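Local coordinates for protein lysine cyclodeaminase (Streptomyces pristinaespiralis, PDB 5YU3) that cyclises L-lysine with loss of ammonia, probably using its bound NAD, and also recognises L-ornithine and L-2,4-diaminobutyric acid, at residues R20-L23 with M24-I28; R181-A184 with F185-V188; P195-I198 with A199-D203; E264-C267 with Q268-S271. One frame throughout, in Å; residues are numbered along the deposited sequence.

All four contacts join consecutive stretches. Contacts 1 and 3 lie on helices and share a glutamate-arginine salt bridge four residues apart, in opposite order along the chain, single in contact 1 and with a weak second prong in contact 3; the bridges lie on the more exposed side, Leu23, Ile27, Ile198 and Ala199 being buried. Contacts 2 and 4 are turns after helices, where one carbonyl takes both amide and side chain of a later residue. Contact 2 is more open, with Ala184 and Gly187 exposed; in contact 4, near the sodium ion, residues 264-267 are buried. Contacts 2 and 3 flank edge strand 189-192 of the NAD-binding sheet. Arg20 and Phe185 link contacts 1 and 2.

Contact 1: R20-L23 with M24-I28; sequences RDEL and MRRII
Arg20 and Met24 are joined through the backbone at the start of helix 20-39, where Met24 N donates to Arg20 O at 2.9 Å, the first of four successive i to i+4 helical bonds. Asp21 receives Arg25 N in the same way, and the extended Arg25 side chain turns back along the helix surface until its NH1 lies 3.7 Å from Asp21 CB. The charges do not close into a salt bridge: Arg25 NH1 stays 4.6 Å from Asp21 OD2, while Asp21 OD1 is hydrogen-bonded to His155. Glu22 makes the one salt bridge of the contact. Its chain bends at chi2 (73°), which swings the carboxylate towards the next turn, and OE2 accepts from Arg26 NE at 3.0 Å in a nearly straight bond (N-H...O 173°). OE2 offers its anti lone pair and lies in the guanidinium plane, at its edge, yet the carboxylate is turned steeply, 79° between the planes. This one bond therefore joins the groups through NE, without a two-pronged match. Leu23 has CG 4.4 Å from Ile27 CD1, the apolar counterpart of the bridge one residue on, and Leu23 O accepts from Ile27 N at 3.2 Å. Leu23 and Ile27 are buried, whereas Glu22 and Arg26 remain partly exposed. Leu23 and Ile27 press on Leu120 of helix 115-133, Leu23 also meets helices 8-18 and 305-321, and Met24 packs on helix 148-160 and on Tyr341 of the second subunit.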
# COMPACT_ATOMS: atom_id res chain seq x y z
N ARG A 20 0.27 23.25 -18.94
CA ARG A 20 -0.42 21.97 -19.12
C ARG A 20 0.08 21.22 -20.36
O ARG A 20 0.31 20.01 -20.31
CB ARG A 20 -1.92 22.17 -19.23
CG ARG A 20 -2.58 22.76 -18.00
CD ARG A 20 -4.06 22.98 -18.24
NE ARG A 20 -4.70 23.74 -17.16
CZ ARG A 20 -5.86 24.38 -17.29
NH1 ARG A 20 -6.49 24.35 -18.45
NH2 ARG A 20 -6.36 25.06 -16.27
N ASP A 21 0.23 21.93 -21.48
CA ASP A 21 0.62 21.26 -22.72
C ASP A 21 2.00 20.62 -22.59
O ASP A 21 2.20 19.45 -22.92
CB ASP A 21 0.62 22.23 -23.90
CG ASP A 21 -0.78 22.60 -24.37
OD1 ASP A 21 -1.78 22.06 -23.85
OD2 ASP A 21 -0.87 23.47 -25.27
N GLU A 22 2.96 21.40 -22.10
CA GLU A 22 4.32 20.89 -22.02
C GLU A 22 4.43 19.77 -20.98
O GLU A 22 5.13 18.78 -21.20
CB GLU A 22 5.29 22.02 -21.70
CG GLU A 22 6.65 21.50 -21.25
CD GLU A 22 7.46 20.92 -22.38
OE1 GLU A 22 7.04 21.05 -23.56
OE2 GLU A 22 8.53 20.32 -22.10
N LEU A 23 3.73 19.92 -19.85
CA LEU A 23 3.80 18.88 -18.82
C LEU A 23 3.16 17.58 -19.32
O LEU A 23 3.69 16.49 -19.07
CB LEU A 23 3.12 19.35 -17.54
CG LEU A 23 3.20 18.38 -16.35
CD1 LEU A 23 4.64 18.18 -15.88
CD2 LEU A 23 2.31 18.88 -15.22
N MET A 24 2.05 17.68 -20.04
CA MET A 24 1.44 16.49 -20.63
C MET A 24 2.37 15.86 -21.67
O MET A 24 2.54 14.64 -21.70
CB MET A 24 0.08 16.83 -21.24
CG MET A 24 -0.63 15.64 -21.92
SD MET A 24 -1.03 14.28 -20.78
CE MET A 24 -2.63 14.77 -20.18
N ARG A 25 3.02 16.69 -22.50
CA ARG A 25 3.95 16.15 -23.50
C ARG A 25 5.13 15.45 -22.84
O ARG A 25 5.57 14.39 -23.33
CB ARG A 25 4.45 17.27 -24.42
CG ARG A 25 3.43 17.66 -25.50
CD ARG A 25 4.06 18.46 -26.63
NE ARG A 25 3.09 18.81 -27.66
CZ ARG A 25 2.40 19.95 -27.67
NH1 ARG A 25 2.61 20.85 -26.71
NH2 ARG A 25 1.53 20.20 -28.64
N ARG A 26 5.65 16.00 -21.74
CA ARG A 26 6.74 15.33 -21.03
C ARG A 26 6.31 13.95 -20.56
O ARG A 26 7.07 12.98 -20.68
CB ARG A 26 7.21 16.15 -19.83
CG ARG A 26 7.94 17.42 -20.19
CD ARG A 26 8.53 18.11 -18.94
NE ARG A 26 8.96 19.47 -19.24
CZ ARG A 26 9.43 20.32 -18.34
NH1 ARG A 26 9.54 19.95 -17.06
NH2 ARG A 26 9.80 21.54 -18.71
N ILE A 27 5.09 13.83 -20.03
CA ILE A 27 4.63 12.55 -19.52
C ILE A 27 4.34 11.58 -20.67
O ILE A 27 4.65 10.38 -20.57
CB ILE A 27 3.41 12.74 -18.59
CG1 ILE A 27 3.86 13.50 -17.33
CG2 ILE A 27 2.80 11.39 -18.18
CD1 ILE A 27 2.73 14.03 -16.47
N ILE A 28 3.77 12.07 -21.77
CA ILE A 28 3.62 11.23 -22.96
C ILE A 28 4.97 10.68 -23.40
O ILE A 28 5.12 9.48 -23.66
CB ILE A 28 2.93 12.01 -24.09
CG1 ILE A 28 1.45 12.25 -23.76
CG2 ILE A 28 3.10 11.27 -25.44
CD1 ILE A 28 0.78 13.28 -24.68

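Contact 2: R181-A184 with F185-V188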
# COMPACT_ATOMS: atom_id res chain seq x y z
N ARG A 181 -16.99 23.93 -21.04
CA ARG A 181 -16.20 24.92 -20.32
C ARG A 181 -14.90 24.33 -19.79
O ARG A 181 -13.85 24.98 -19.82
CB ARG A 181 -17.00 25.53 -19.17
CG ARG A 181 -16.25 26.65 -18.45
CD ARG A 181 -17.21 27.56 -17.68
NE ARG A 181 -16.55 28.71 -17.07
CZ ARG A 181 -15.73 28.66 -16.02
NH1 ARG A 181 -15.47 27.49 -15.45
NH2 ARG A 181 -15.18 29.77 -15.55
N ARG A 182 -14.94 23.10 -19.27
CA ARG A 182 -13.72 22.46 -18.79
C ARG A 182 -12.74 22.17 -19.92
O ARG A 182 -11.53 22.13 -19.70
CB ARG A 182 -14.06 21.17 -18.04
CG ARG A 182 -14.71 21.39 -16.68
CD ARG A 182 -15.04 20.07 -15.99
NE ARG A 182 -16.35 19.55 -16.41
CZ ARG A 182 -16.58 18.29 -16.78
NH1 ARG A 182 -15.60 17.39 -16.79
NH2 ARG A 182 -17.81 17.94 -17.15
N ALA A 183 -13.24 21.96 -21.14
CA ALA A 183 -12.43 21.60 -22.30
C ALA A 183 -11.95 22.80 -23.11
O ALA A 183 -11.12 22.63 -24.01
CB ALA A 183 -13.22 20.68 -23.23
N ALA A 184 -12.46 24.00 -22.80
CA ALA A 184 -12.29 25.15 -23.70
C ALA A 184 -10.83 25.41 -24.03
O ALA A 184 -10.50 25.74 -25.18
CB ALA A 184 -12.93 26.39 -23.06
N PHE A 185 -9.94 25.28 -23.05
CA PHE A 185 -8.54 25.65 -23.25
C PHE A 185 -7.88 24.85 -24.36
O PHE A 185 -6.90 25.32 -24.95
CB PHE A 185 -7.74 25.49 -21.94
CG PHE A 185 -7.34 24.07 -21.62
CD1 PHE A 185 -8.20 23.23 -20.93
CD2 PHE A 185 -6.08 23.58 -21.99
CE1 PHE A 185 -7.83 21.91 -20.63
CE2 PHE A 185 -5.71 22.26 -21.69
CZ PHE A 185 -6.59 21.44 -21.01
N THR A 186 -8.40 23.65 -24.67
CA THR A 186 -7.79 22.81 -25.69
C THR A 186 -8.06 23.31 -27.09
O THR A 186 -7.36 22.90 -28.03
CB THR A 186 -8.32 21.38 -25.61
OG1 THR A 186 -9.73 21.38 -25.91
CG2 THR A 186 -8.12 20.80 -24.20
N GLY A 187 -9.07 24.15 -27.27
CA GLY A 187 -9.44 24.62 -28.59
C GLY A 187 -10.22 23.62 -29.42
O GLY A 187 -10.49 23.90 -30.60
N VAL A 188 -10.57 22.46 -28.87
CA VAL A 188 -11.36 21.46 -29.59
C VAL A 188 -12.83 21.75 -29.33
O VAL A 188 -13.28 21.75 -28.17
CB VAL A 188 -10.99 20.04 -29.16
CG1 VAL A 188 -11.87 19.01 -29.88
CG2 VAL A 188 -9.52 19.75 -29.43
O HOH W 1 -12.87 23.40 -26.44
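Ala183 O receives Thr186 N at 3.0 Å and Ala184 O receives Gly187 N at 3.0 Å, two successive i to i+3 bonds that carry the chain out of the helix that starts at residue 179 and end at Gly187, whose phi is positive (77°). Thr186 then opens an ST turn, its OG1 accepting from Val188 N at 3.3 Å, which leads into strand 189-192 at the edge of the parallel, Rossmann-type NAD-binding sheet. The same hydroxyl donates to Ala183 O at 2.7 Å, lying in the carbonyl plane, whereas Thr186 N comes from above that plane. One oxygen is gripped twice. With OG1 between backbone N and carbonyl carbon (chi1 65°), it serves both bonds, and donating and accepting together fix the hydroxyl's rotation. Phe185 is clasped on both sides: Thr186 CG2 sits over the centre of one face, 3.6 Å above the plane, and the Arg20 guanidinium makes a cation-pi contact on the opposite face. His155 of helix 148-160 adds an edge-to-face contact. Arg182 sends its guanidinium away from the turn, to Thr146 O and Ser178 OG, but its carbonyl stays: Arg182 O lies in the plane of the Phe185 ring, at its edge, 3.7 Å from CD1.

Contact 3: P195-I198 with A199-D203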
# COMPACT_ATOMS: atom_id res chain seq x y z
N PRO A 195 -24.83 8.44 -27.62
CA PRO A 195 -23.80 7.42 -27.90
C PRO A 195 -23.88 6.81 -29.29
O PRO A 195 -22.83 6.53 -29.89
CB PRO A 195 -24.03 6.39 -26.80
CG PRO A 195 -24.82 7.22 -25.67
CD PRO A 195 -25.46 8.18 -26.28
N ALA A 196 -25.08 6.59 -29.83
CA ALA A 196 -25.17 6.01 -31.16
C ALA A 196 -24.56 6.94 -32.21
O ALA A 196 -23.91 6.49 -33.15
CB ALA A 196 -26.63 5.68 -31.51
N ARG A 197 -24.75 8.26 -32.04
CA ARG A 197 -24.13 9.20 -32.97
C ARG A 197 -22.62 9.21 -32.81
O ARG A 197 -21.89 9.29 -33.80
CB ARG A 197 -24.71 10.61 -32.76
CG ARG A 197 -23.98 11.65 -33.60
CD ARG A 197 -24.74 12.97 -33.78
NE ARG A 197 -23.97 13.83 -34.68
CZ ARG A 197 -23.54 15.05 -34.41
NH1 ARG A 197 -23.83 15.63 -33.25
NH2 ARG A 197 -22.83 15.72 -35.31
N ILE A 198 -22.14 9.13 -31.57
CA ILE A 198 -20.70 9.08 -31.33
C ILE A 198 -20.09 7.85 -31.99
O ILE A 198 -19.05 7.93 -32.66
CB ILE A 198 -20.42 9.12 -29.81
CG1 ILE A 198 -20.85 10.47 -29.23
CG2 ILE A 198 -18.95 8.82 -29.52
CD1 ILE A 198 -20.84 10.52 -27.70
N ALA A 199 -20.75 6.69 -31.84
CA ALA A 199 -20.28 5.47 -32.48
C ALA A 199 -20.19 5.62 -33.99
O ALA A 199 -19.21 5.20 -34.61
CB ALA A 199 -21.19 4.30 -32.10
N ALA A 200 -21.19 6.27 -34.60
CA ALA A 200 -21.22 6.38 -36.06
C ALA A 200 -20.18 7.36 -36.59
O ALA A 200 -19.67 7.17 -37.70
CB ALA A 200 -22.62 6.79 -36.53
N GLU A 201 -19.86 8.43 -35.84
CA GLU A 201 -19.13 9.55 -36.42
C GLU A 201 -17.70 9.71 -35.93
O GLU A 201 -16.92 10.39 -36.60
CB GLU A 201 -19.89 10.86 -36.16
CG GLU A 201 -21.12 11.03 -37.05
CD GLU A 201 -21.85 12.34 -36.84
OE1 GLU A 201 -23.10 12.34 -36.86
OE2 GLU A 201 -21.18 13.39 -36.66
N ALA A 202 -17.32 9.09 -34.81
CA ALA A 202 -16.00 9.35 -34.25
C ALA A 202 -14.91 8.57 -34.95
O ALA A 202 -15.11 7.42 -35.39
CB ALA A 202 -15.99 9.03 -32.75
N ASP A 203 -13.73 9.18 -35.05
CA ASP A 203 -12.52 8.49 -35.48
C ASP A 203 -11.80 7.79 -34.33
O ASP A 203 -11.16 6.75 -34.53
CB ASP A 203 -11.55 9.47 -36.14
CG ASP A 203 -12.15 10.17 -37.34
OD1 ASP A 203 -12.59 9.45 -38.27
OD2 ASP A 203 -12.18 11.42 -37.35
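Arg197 and Glu201, one helical turn apart, hold each other by a salt bridge in which NE of Arg197 donates to OE1 of Glu201 at 2.8 Å. OE1 sits at the guanidinium edge, in its plane, but NE approaches from above the carboxylate plane, and the two planes are 64° apart. That twist leaves the second prong, Arg197 NH2 to Glu201 OE2 at 3.2 Å, a weak one. Arg197 holds CG opposite its backbone N (chi1 173°) and runs on extended, which carries NE to the Glu201 carboxylate. Both charges have a second mate, Arg197 NH1 on Glu191 and Glu201 OE2 on Arg165. A methionine in place of Arg197 would probably leave Glu201 with Arg165 alone among these partners and Glu191 without its arginine. The turn belongs to helix 195-201, the crossover between strands 189-192 and 204-207 of the Rossmann-type sheet. Ile198 faces that sheet, packing on Leu167, Trp169 and Ile144, and its CG2 lies 4.4 Å from the methyl of Ala202. Ile198 O accepts from Ala202 N at 3.0 Å as the chain leaves the helix. Ala199 donates from N to Pro195 O at 2.9 Å and rests its methyl, CB, against the same oxygen at 3.5 Å, while Leu219 and Val224 pack against it from a loop.

Contact 4: E264-C267 with Q268-S271; sequences EGEC and QQLS
Gln268 folds back on Gly265, and its NE2 donates to Gly265 O at 2.9 Å while its backbone N donates to the same oxygen at 3.1 Å. The two donors come from opposite faces of the carbonyl plane, and the oxygen lies near the plane of the Gln268 amide. With CG beside its backbone N (chi1 -71°), the glutamine chain doubles back over the carbonyl. Gln268 OE1 also accepts from Gly239 N and NE2 also donates to Lys240 O, so an alanine here would probably leave both without this mate and Gly265 O with one grip fewer. The turn is a 3-10 segment, residues 266-269, following helix 258-264 beside the sodium site: Asp300 of that site accepts from Glu266 N and Cys267 N. Glu264 pairs with Arg49 of the proline pocket. Glu266 and Gln269 run side by side, pointing the same way, their planar ends turned 70° apart, with a weak bond from Gln269 NE2 to Glu266 OE1 at 3.0 Å. Both are held more firmly by the neighbouring loop, Glu266 by the amides of Glu242 and Leu243, Gln269 by Leu243 O. Cys267 SG approaches Leu270 CD1 at 4.3 Å, both resting on Val253 of strand 252-255.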
# COMPACT_ATOMS: atom_id res chain seq x y z
N GLU A 264 -9.85 -6.91 -14.57
CA GLU A 264 -10.56 -5.66 -14.30
C GLU A 264 -10.82 -4.79 -15.52
O GLU A 264 -11.47 -3.75 -15.38
CB GLU A 264 -9.79 -4.81 -13.28
CG GLU A 264 -9.72 -5.40 -11.89
CD GLU A 264 -8.50 -4.90 -11.12
OE1 GLU A 264 -8.15 -3.70 -11.28
OE2 GLU A 264 -7.91 -5.68 -10.37
N GLY A 265 -10.31 -5.15 -16.70
CA GLY A 265 -10.52 -4.38 -17.90
C GLY A 265 -11.62 -4.96 -18.78
O GLY A 265 -12.37 -5.85 -18.39
N GLU A 266 -11.71 -4.42 -20.01
CA GLU A 266 -12.63 -4.99 -20.99
C GLU A 266 -12.29 -6.45 -21.27
O GLU A 266 -13.16 -7.23 -21.66
CB GLU A 266 -12.58 -4.21 -22.31
CG GLU A 266 -13.13 -2.80 -22.24
CD GLU A 266 -14.56 -2.78 -21.74
OE1 GLU A 266 -15.36 -3.61 -22.19
OE2 GLU A 266 -14.88 -1.94 -20.86
N CYS A 267 -11.02 -6.83 -21.08
CA CYS A 267 -10.61 -8.21 -21.35
C CYS A 267 -11.25 -9.21 -20.41
O CYS A 267 -11.14 -10.42 -20.65
CB CYS A 267 -9.08 -8.30 -21.31
SG CYS A 267 -8.30 -7.55 -22.77
N GLN A 268 -11.94 -8.75 -19.36
CA GLN A 268 -12.81 -9.64 -18.60
C GLN A 268 -13.77 -10.38 -19.51
O GLN A 268 -14.18 -11.50 -19.19
CB GLN A 268 -13.65 -8.86 -17.60
CG GLN A 268 -12.91 -8.31 -16.44
CD GLN A 268 -13.82 -7.43 -15.64
OE1 GLN A 268 -14.58 -7.91 -14.79
NE2 GLN A 268 -13.80 -6.13 -15.93
N GLN A 269 -14.16 -9.76 -20.62
CA GLN A 269 -15.14 -10.35 -21.53
C GLN A 269 -14.52 -11.31 -22.53
O GLN A 269 -15.27 -11.98 -23.25
CB GLN A 269 -15.89 -9.26 -22.30
CG GLN A 269 -16.49 -8.16 -21.44
CD GLN A 269 -17.50 -7.32 -22.21
OE1 GLN A 269 -18.55 -7.82 -22.61
NE2 GLN A 269 -17.18 -6.04 -22.42
N LEU A 270 -13.20 -11.37 -22.62
CA LEU A 270 -12.53 -12.05 -23.71
C LEU A 270 -11.81 -13.30 -23.21
O LEU A 270 -11.33 -13.35 -22.08
CB LEU A 270 -11.51 -11.14 -24.38
CG LEU A 270 -12.06 -9.94 -25.14
CD1 LEU A 270 -10.92 -9.15 -25.74
CD2 LEU A 270 -13.04 -10.40 -26.22
N SER A 271 -11.74 -14.30 -24.08
CA SER A 271 -10.86 -15.43 -23.83
C SER A 271 -9.42 -14.94 -23.89
O SER A 271 -9.06 -14.12 -24.74
CB SER A 271 -11.09 -16.54 -24.85
OG SER A 271 -10.18 -17.59 -24.61